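Local coordinates for nucleoside kinase (Methanococcus jannaschii, PDB 2C4E), which phosphorylates a broad range of nucleosides, with inosine, guanosine and cytidine preferred, transferring phosphate from ATP to give nucleoside monophosphates, at residues 134-139 with 157-162; 181-186 with 209-214; 227-232 with 262-267. All coordinates share one frame; numbering follows the deposited sequence.

Contact 1 (134-139 with 157-162); sequences VHIATG and VSFDPG
The imidazole of His-135 meets Ser-158 at its edge: CB of the serine lies in the ring plane, and OG is close to that plane, 2.7 Å from ND1, in a hydrogen bond that either group could donate. CG of His-135 stands anti to the backbone N (chi1 176°), which sets ND1 beside the serine hydroxyl on the same face of the sheet; a short polar side chain suits a bridge partner that meets the ring edge-on. The phenyl ring of Phe-159, from the other side of the sheet, has the backbone N of Pro-161 over one face, toward the rim, while its CD1 is 3.8 Å from CG2 of Ile-136. CD1, at the end of the CG1 branch of Ile-136, touches Val-157 CG1 at 4.0 Å; beta-branched residues suit this strand pair, covered here by helix 141-151. Strands 131-136 and 156-159 are parallel neighbours in the central sheet of the ribokinase fold, joined by that helix as a beta-alpha-beta crossover. Ser-158 N to Val-134 O (2.9 Å) and Ile-136 N to Ser-158 O (2.8 Å) hold the backbones; Asp-160 N to Ile-136 O is longer at 3.3 Å, as the chains begin to part. Beyond it, Asp-160 OD1 accepts from Gly-162 N in an Asx turn, and OD2 forms a salt bridge with Arg-250. The turn probably holds the acid in place, and its salt bridge may help to position Arg-250, an inferred transition-state stabiliser.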
# COMPACT_ATOMS: atom_id res chain seq x y z
N VAL A 134 -20.47 12.25 22.68
CA VAL A 134 -19.13 12.19 22.14
C VAL A 134 -18.83 10.70 21.95
O VAL A 134 -18.74 9.94 22.93
CB VAL A 134 -18.12 12.84 23.11
CG1 VAL A 134 -16.71 12.60 22.66
CG2 VAL A 134 -18.42 14.34 23.23
N HIS A 135 -18.68 10.29 20.70
CA HIS A 135 -18.39 8.90 20.37
C HIS A 135 -16.92 8.77 20.02
O HIS A 135 -16.43 9.47 19.13
CB HIS A 135 -19.24 8.41 19.21
CG HIS A 135 -18.90 7.03 18.78
ND1 HIS A 135 -19.16 5.93 19.56
CD2 HIS A 135 -18.26 6.57 17.68
CE1 HIS A 135 -18.69 4.85 18.96
NE2 HIS A 135 -18.17 5.21 17.80
N ILE A 136 -16.25 7.86 20.73
CA ILE A 136 -14.82 7.67 20.70
C ILE A 136 -14.55 6.34 20.05
O ILE A 136 -14.79 5.28 20.62
CB ILE A 136 -14.25 7.70 22.11
CG1 ILE A 136 -14.51 9.08 22.71
CG2 ILE A 136 -12.74 7.40 22.06
CD1 ILE A 136 -14.20 9.20 24.20
N ALA A 137 -14.06 6.41 18.82
CA ALA A 137 -13.75 5.25 18.04
C ALA A 137 -12.26 5.00 18.05
O ALA A 137 -11.53 5.60 18.85
CB ALA A 137 -14.27 5.45 16.62
N THR A 138 -11.78 4.10 17.21
CA THR A 138 -10.36 3.81 17.22
C THR A 138 -9.56 5.05 16.84
O THR A 138 -10.00 5.90 16.08
CB THR A 138 -9.99 2.65 16.28
OG1 THR A 138 -10.63 2.84 15.02
CG2 THR A 138 -10.54 1.33 16.82
N GLY A 139 -8.38 5.16 17.40
CA GLY A 139 -7.57 6.35 17.25
C GLY A 139 -6.34 6.23 18.09
O GLY A 139 -5.60 5.23 18.00
N VAL A 157 -20.82 9.83 26.83
CA VAL A 157 -19.67 9.25 26.18
C VAL A 157 -20.02 7.88 25.65
O VAL A 157 -20.53 7.03 26.37
CB VAL A 157 -18.50 9.14 27.15
CG1 VAL A 157 -17.36 8.35 26.54
CG2 VAL A 157 -18.06 10.55 27.60
N SER A 158 -19.74 7.67 24.37
CA SER A 158 -19.85 6.38 23.71
C SER A 158 -18.44 5.95 23.32
O SER A 158 -17.64 6.76 22.87
CB SER A 158 -20.77 6.49 22.49
OG SER A 158 -20.74 5.31 21.69
N PHE A 159 -18.12 4.67 23.50
CA PHE A 159 -16.76 4.17 23.31
C PHE A 159 -16.79 2.75 22.79
O PHE A 159 -17.56 1.92 23.26
CB PHE A 159 -16.00 4.19 24.66
CG PHE A 159 -14.64 3.59 24.62
CD1 PHE A 159 -13.69 4.07 23.74
CD2 PHE A 159 -14.30 2.55 25.48
CE1 PHE A 159 -12.41 3.52 23.71
CE2 PHE A 159 -13.02 1.98 25.44
CZ PHE A 159 -12.08 2.47 24.56
N ASP A 160 -15.95 2.47 21.82
CA ASP A 160 -15.70 1.09 21.45
C ASP A 160 -14.20 0.96 21.25
O ASP A 160 -13.68 1.58 20.36
CB ASP A 160 -16.43 0.73 20.16
CG ASP A 160 -16.30 -0.76 19.80
OD1 ASP A 160 -15.33 -1.48 20.19
OD2 ASP A 160 -17.17 -1.32 19.13
N PRO A 161 -13.53 0.15 22.06
CA PRO A 161 -12.08 -0.00 21.91
C PRO A 161 -11.69 -0.60 20.55
O PRO A 161 -10.58 -0.34 20.09
CB PRO A 161 -11.72 -0.96 23.03
CG PRO A 161 -12.99 -1.70 23.32
CD PRO A 161 -14.06 -0.71 23.14
N GLY A 162 -12.58 -1.37 19.93
CA GLY A 162 -12.33 -1.98 18.64
C GLY A 162 -10.97 -2.67 18.54
O GLY A 162 -10.53 -3.34 19.47
O HOH W 1 -11.65 3.39 20.63

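Contact 2 (181-186 with 209-214); sequences NFLFMN and DALIVT
Ile-212 lies alongside Phe-184, both side chains pointing the same way from neighbouring parallel strands, and each carbon of the isoleucine finds something to touch. Its CB rests 3.6 Å from CD2 of the phenyl ring, and the CG2 branch stays near the same ring atom. CG1, anti to the carbonyl carbon, reaches CE2. From there CD1 swings well off a staggered position (chi2 97°), at some torsional cost, and ends over the ring face, 4.0 Å from the Phe-184 centroid and only 14° off the normal: a CH-pi contact. The same methyl also touches CB of Phe-182 and the carbonyl O of Leu-183. A branched chain suits the place because it can offer one arm to the ring rim and another to its face. Phe-184 turns toward Phe-253 as well, edge to face, so helix 245-258 covers this side of the sheet.

Strands 182-186 and 210-214 are the last parallel pair before the antiparallel edge of the central ribokinase-fold sheet, and as in other alpha/beta folds the C-terminal ends of the parallel strands face the active site. On the side opposite Ile-212, Leu-183 and Leu-211 run side by side, CD2 to CD1 4.1 Å, and Leu-211 packs on Phe-190 of helix 187-197. At the start of the pair, Asn-181 O takes two N-H groups, those of Asp-209 and Ala-210. At its end sit two ATP-binding residues: Thr-214 OG1 donates a short bond of 2.5 Å to Asn-186 OD1, approaching from above the amide carbonyl plane. That hydroxyl in turn accepts from Arg-250 NH2, so a threonine serves here by relaying between an amide and a guanidinium group.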
# COMPACT_ATOMS: atom_id res chain seq x y z
N ASN A 181 -20.53 6.01 29.03
CA ASN A 181 -21.96 5.75 29.18
C ASN A 181 -22.43 4.58 28.31
O ASN A 181 -23.09 3.69 28.83
CB ASN A 181 -22.79 7.00 28.87
CG ASN A 181 -22.52 8.11 29.85
OD1 ASN A 181 -23.07 8.14 31.00
ND2 ASN A 181 -21.65 9.00 29.46
N PHE A 182 -22.09 4.57 27.03
CA PHE A 182 -22.43 3.47 26.13
C PHE A 182 -21.14 2.81 25.71
O PHE A 182 -20.29 3.45 25.10
CB PHE A 182 -23.10 3.92 24.82
CG PHE A 182 -24.28 4.84 24.99
CD1 PHE A 182 -24.10 6.22 24.93
CD2 PHE A 182 -25.55 4.34 25.15
CE1 PHE A 182 -25.18 7.07 25.05
CE2 PHE A 182 -26.66 5.21 25.25
CZ PHE A 182 -26.46 6.56 25.21
N LEU A 183 -20.98 1.53 26.06
CA LEU A 183 -19.81 0.75 25.71
C LEU A 183 -20.21 -0.30 24.68
O LEU A 183 -21.06 -1.15 24.94
CB LEU A 183 -19.25 0.09 26.96
CG LEU A 183 -18.05 -0.84 26.80
CD1 LEU A 183 -16.86 -0.02 26.26
CD2 LEU A 183 -17.74 -1.46 28.14
N PHE A 184 -19.60 -0.20 23.51
CA PHE A 184 -19.81 -1.15 22.43
C PHE A 184 -18.58 -2.04 22.30
O PHE A 184 -17.45 -1.56 22.29
CB PHE A 184 -19.98 -0.41 21.10
CG PHE A 184 -21.23 0.43 20.99
CD1 PHE A 184 -21.21 1.79 21.37
CD2 PHE A 184 -22.39 -0.07 20.43
CE1 PHE A 184 -22.35 2.58 21.23
CE2 PHE A 184 -23.51 0.72 20.29
CZ PHE A 184 -23.49 2.04 20.69
N MET A 185 -18.79 -3.34 22.15
CA MET A 185 -17.72 -4.26 21.81
C MET A 185 -18.28 -5.41 21.00
O MET A 185 -19.39 -5.86 21.24
CB MET A 185 -17.05 -4.82 23.07
CG MET A 185 -16.08 -3.86 23.76
SD MET A 185 -15.17 -4.71 25.10
CE MET A 185 -16.34 -4.54 26.38
N ASN A 186 -17.51 -5.87 20.04
CA ASN A 186 -17.81 -7.13 19.40
C ASN A 186 -17.55 -8.27 20.38
O ASN A 186 -16.81 -8.09 21.35
CB ASN A 186 -16.97 -7.30 18.14
CG ASN A 186 -17.43 -6.38 17.03
OD1 ASN A 186 -18.62 -6.33 16.73
ND2 ASN A 186 -16.50 -5.64 16.44
N ASP A 209 -23.81 2.82 31.50
CA ASP A 209 -25.27 2.77 31.43
C ASP A 209 -25.79 1.67 30.52
O ASP A 209 -26.86 1.12 30.77
CB ASP A 209 -25.82 4.11 30.94
CG ASP A 209 -25.51 5.24 31.86
OD1 ASP A 209 -25.69 5.13 33.09
OD2 ASP A 209 -25.17 6.35 31.41
N ALA A 210 -25.05 1.38 29.46
CA ALA A 210 -25.42 0.35 28.51
C ALA A 210 -24.17 -0.28 27.94
O ALA A 210 -23.23 0.42 27.53
CB ALA A 210 -26.27 0.90 27.38
N LEU A 211 -24.16 -1.61 27.95
CA LEU A 211 -23.14 -2.40 27.32
C LEU A 211 -23.79 -3.08 26.13
O LEU A 211 -24.78 -3.78 26.30
CB LEU A 211 -22.65 -3.47 28.31
CG LEU A 211 -21.88 -4.65 27.72
CD1 LEU A 211 -20.59 -4.15 27.11
CD2 LEU A 211 -21.62 -5.71 28.80
N ILE A 212 -23.24 -2.86 24.95
CA ILE A 212 -23.79 -3.38 23.73
C ILE A 212 -22.76 -4.31 23.12
O ILE A 212 -21.66 -3.89 22.73
CB ILE A 212 -24.13 -2.25 22.74
CG1 ILE A 212 -25.09 -1.24 23.40
CG2 ILE A 212 -24.72 -2.87 21.47
CD1 ILE A 212 -24.41 -0.01 23.99
N VAL A 213 -23.09 -5.59 23.10
CA VAL A 213 -22.23 -6.60 22.53
C VAL A 213 -22.79 -7.01 21.18
O VAL A 213 -23.90 -7.54 21.08
CB VAL A 213 -22.09 -7.83 23.45
CG1 VAL A 213 -21.21 -8.88 22.81
CG2 VAL A 213 -21.56 -7.41 24.83
N THR A 214 -22.02 -6.73 20.14
CA THR A 214 -22.43 -7.04 18.79
C THR A 214 -21.81 -8.36 18.35
O THR A 214 -20.65 -8.65 18.65
CB THR A 214 -22.02 -5.88 17.86
OG1 THR A 214 -20.64 -5.57 18.07
CG2 THR A 214 -22.73 -4.61 18.25

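Contact 3 (227-232 with 262-267); sequences KKIEIP and DLEKCG
Ile-229 and Glu-264 cross at a slant, the CG2 methyl of the isoleucine lying 3.8 Å from CG of the glutamate. It is thus the aliphatic stem of Glu-264, extended with CG anti to its backbone N (chi1 179°), that packs against the strand, while the carboxylate is carried past the methyl to a water. This water donates to Glu-264 OE2 at 2.9 Å and to the carbonyl O of Glu-230 at 2.7 Å, tying helix to strand. Ile-231 presents both of its branches to the helix backbone: CD1 sits 3.6 Å from Glu-264 O, and CG2 approaches Gly-267 O at 3.5 Å. A glycine suits this turn, since Ile-231 CD1 rests against its bare CA at 4.0 Å. Strand 228-231 is an edge strand of the central sheet within this chain, and the first turn of helix 263-277, residues 263-267, runs at 26° to it. At the helix start Asp-262 acts as N-cap, OD1 accepting from Lys-265 N. The direct contacts are van der Waals, so shape fit probably does most of the joining here, with a water adding a polar link.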
# COMPACT_ATOMS: atom_id res chain seq x y z
N LYS A 227 -32.29 -4.57 32.51
CA LYS A 227 -32.76 -5.35 31.36
C LYS A 227 -31.64 -5.95 30.50
O LYS A 227 -30.56 -5.38 30.39
CB LYS A 227 -33.59 -4.41 30.46
CG LYS A 227 -34.98 -4.90 30.10
CD LYS A 227 -35.59 -4.04 28.98
CE LYS A 227 -36.37 -2.85 29.53
NZ LYS A 227 -36.72 -1.88 28.45
N LYS A 228 -31.93 -7.09 29.87
CA LYS A 228 -31.13 -7.62 28.77
C LYS A 228 -32.03 -7.66 27.52
O LYS A 228 -33.07 -8.33 27.52
CB LYS A 228 -30.61 -9.02 29.10
CG LYS A 228 -30.02 -9.80 27.92
CD LYS A 228 -29.59 -11.21 28.36
CE LYS A 228 -29.00 -12.01 27.21
NZ LYS A 228 -28.72 -13.43 27.59
N ILE A 229 -31.61 -6.97 26.47
CA ILE A 229 -32.41 -6.81 25.26
C ILE A 229 -31.73 -7.49 24.09
O ILE A 229 -30.64 -7.11 23.70
CB ILE A 229 -32.59 -5.31 24.90
CG1 ILE A 229 -33.08 -4.52 26.12
CG2 ILE A 229 -33.52 -5.17 23.70
CD1 ILE A 229 -33.04 -3.01 25.91
N GLU A 230 -32.40 -8.48 23.52
CA GLU A 230 -31.88 -9.20 22.38
C GLU A 230 -32.35 -8.56 21.07
O GLU A 230 -33.54 -8.39 20.85
CB GLU A 230 -32.32 -10.66 22.45
CG GLU A 230 -31.82 -11.34 23.70
CD GLU A 230 -30.65 -12.26 23.44
OE1 GLU A 230 -29.65 -11.77 22.88
OE2 GLU A 230 -30.74 -13.46 23.77
N ILE A 231 -31.39 -8.22 20.22
CA ILE A 231 -31.65 -7.56 18.95
C ILE A 231 -31.27 -8.54 17.85
O ILE A 231 -30.14 -8.99 17.81
CB ILE A 231 -30.76 -6.30 18.81
CG1 ILE A 231 -30.89 -5.39 20.03
CG2 ILE A 231 -31.10 -5.56 17.52
CD1 ILE A 231 -32.28 -4.79 20.23
N PRO A 232 -32.21 -8.88 16.96
CA PRO A 232 -31.86 -9.79 15.87
C PRO A 232 -31.01 -9.10 14.81
O PRO A 232 -30.94 -7.86 14.75
CB PRO A 232 -33.22 -10.20 15.29
CG PRO A 232 -34.26 -9.57 16.16
CD PRO A 232 -33.62 -8.47 16.90
N ASP A 262 -36.17 4.48 22.56
CA ASP A 262 -35.71 3.60 23.64
C ASP A 262 -34.57 2.71 23.12
O ASP A 262 -34.30 2.63 21.92
CB ASP A 262 -36.87 2.84 24.31
CG ASP A 262 -37.43 1.69 23.48
OD1 ASP A 262 -37.18 1.58 22.27
OD2 ASP A 262 -38.18 0.83 24.00
N LEU A 263 -33.83 2.10 24.05
CA LEU A 263 -32.61 1.41 23.65
C LEU A 263 -32.89 0.23 22.73
O LEU A 263 -32.10 -0.04 21.84
CB LEU A 263 -31.80 0.97 24.87
CG LEU A 263 -31.24 2.15 25.68
CD1 LEU A 263 -30.52 1.67 26.92
CD2 LEU A 263 -30.31 3.05 24.90
N GLU A 264 -34.01 -0.46 22.91
CA GLU A 264 -34.33 -1.55 22.01
C GLU A 264 -34.45 -1.04 20.58
O GLU A 264 -33.88 -1.62 19.67
CB GLU A 264 -35.62 -2.27 22.40
CG GLU A 264 -35.97 -3.39 21.44
CD GLU A 264 -37.06 -4.32 21.97
OE1 GLU A 264 -37.73 -3.96 22.96
OE2 GLU A 264 -37.23 -5.41 21.40
N LYS A 265 -35.19 0.04 20.39
CA LYS A 265 -35.31 0.61 19.04
C LYS A 265 -33.97 1.09 18.52
O LYS A 265 -33.68 0.97 17.33
CB LYS A 265 -36.36 1.71 18.97
CG LYS A 265 -36.58 2.26 17.56
CD LYS A 265 -38.02 2.77 17.34
CE LYS A 265 -38.15 3.58 16.07
NZ LYS A 265 -39.56 3.95 15.83
N CYS A 266 -33.13 1.63 19.41
CA CYS A 266 -31.78 2.01 19.00
C CYS A 266 -31.04 0.82 18.44
O CYS A 266 -30.38 0.92 17.40
CB CYS A 266 -31.01 2.62 20.16
SG CYS A 266 -31.64 4.23 20.68
N GLY A 267 -31.15 -0.33 19.11
CA GLY A 267 -30.52 -1.54 18.65
C GLY A 267 -31.03 -1.99 17.30
O GLY A 267 -30.25 -2.38 16.44
O HOH W 2 -35.40 -6.85 19.71

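Contacts 1, 2 and 3 follow one another along the chain, and each involves the same sheet. Contacts 1 and 2, with centres about 10 Å apart, share a seam where strands 156-159 and 182-186 are neighbours: Phe-159 N lies 2.9 Å from Phe-182 O, probably hydrogen-bonded. Both also converge on Arg-250, through Asp-160 in the first and Thr-214 in the second, linking the sheet's end to the inferred transition-state stabiliser and the ATP site. Contact 3 is centred about 11 Å from contact 2 and touches it where Leu-263 CD2 meets Phe-182 CE2 at 4.3 Å. It stands farther from the chemistry, though the side chain of Ile-231 is about 6 Å from ATP-binding Gly-219.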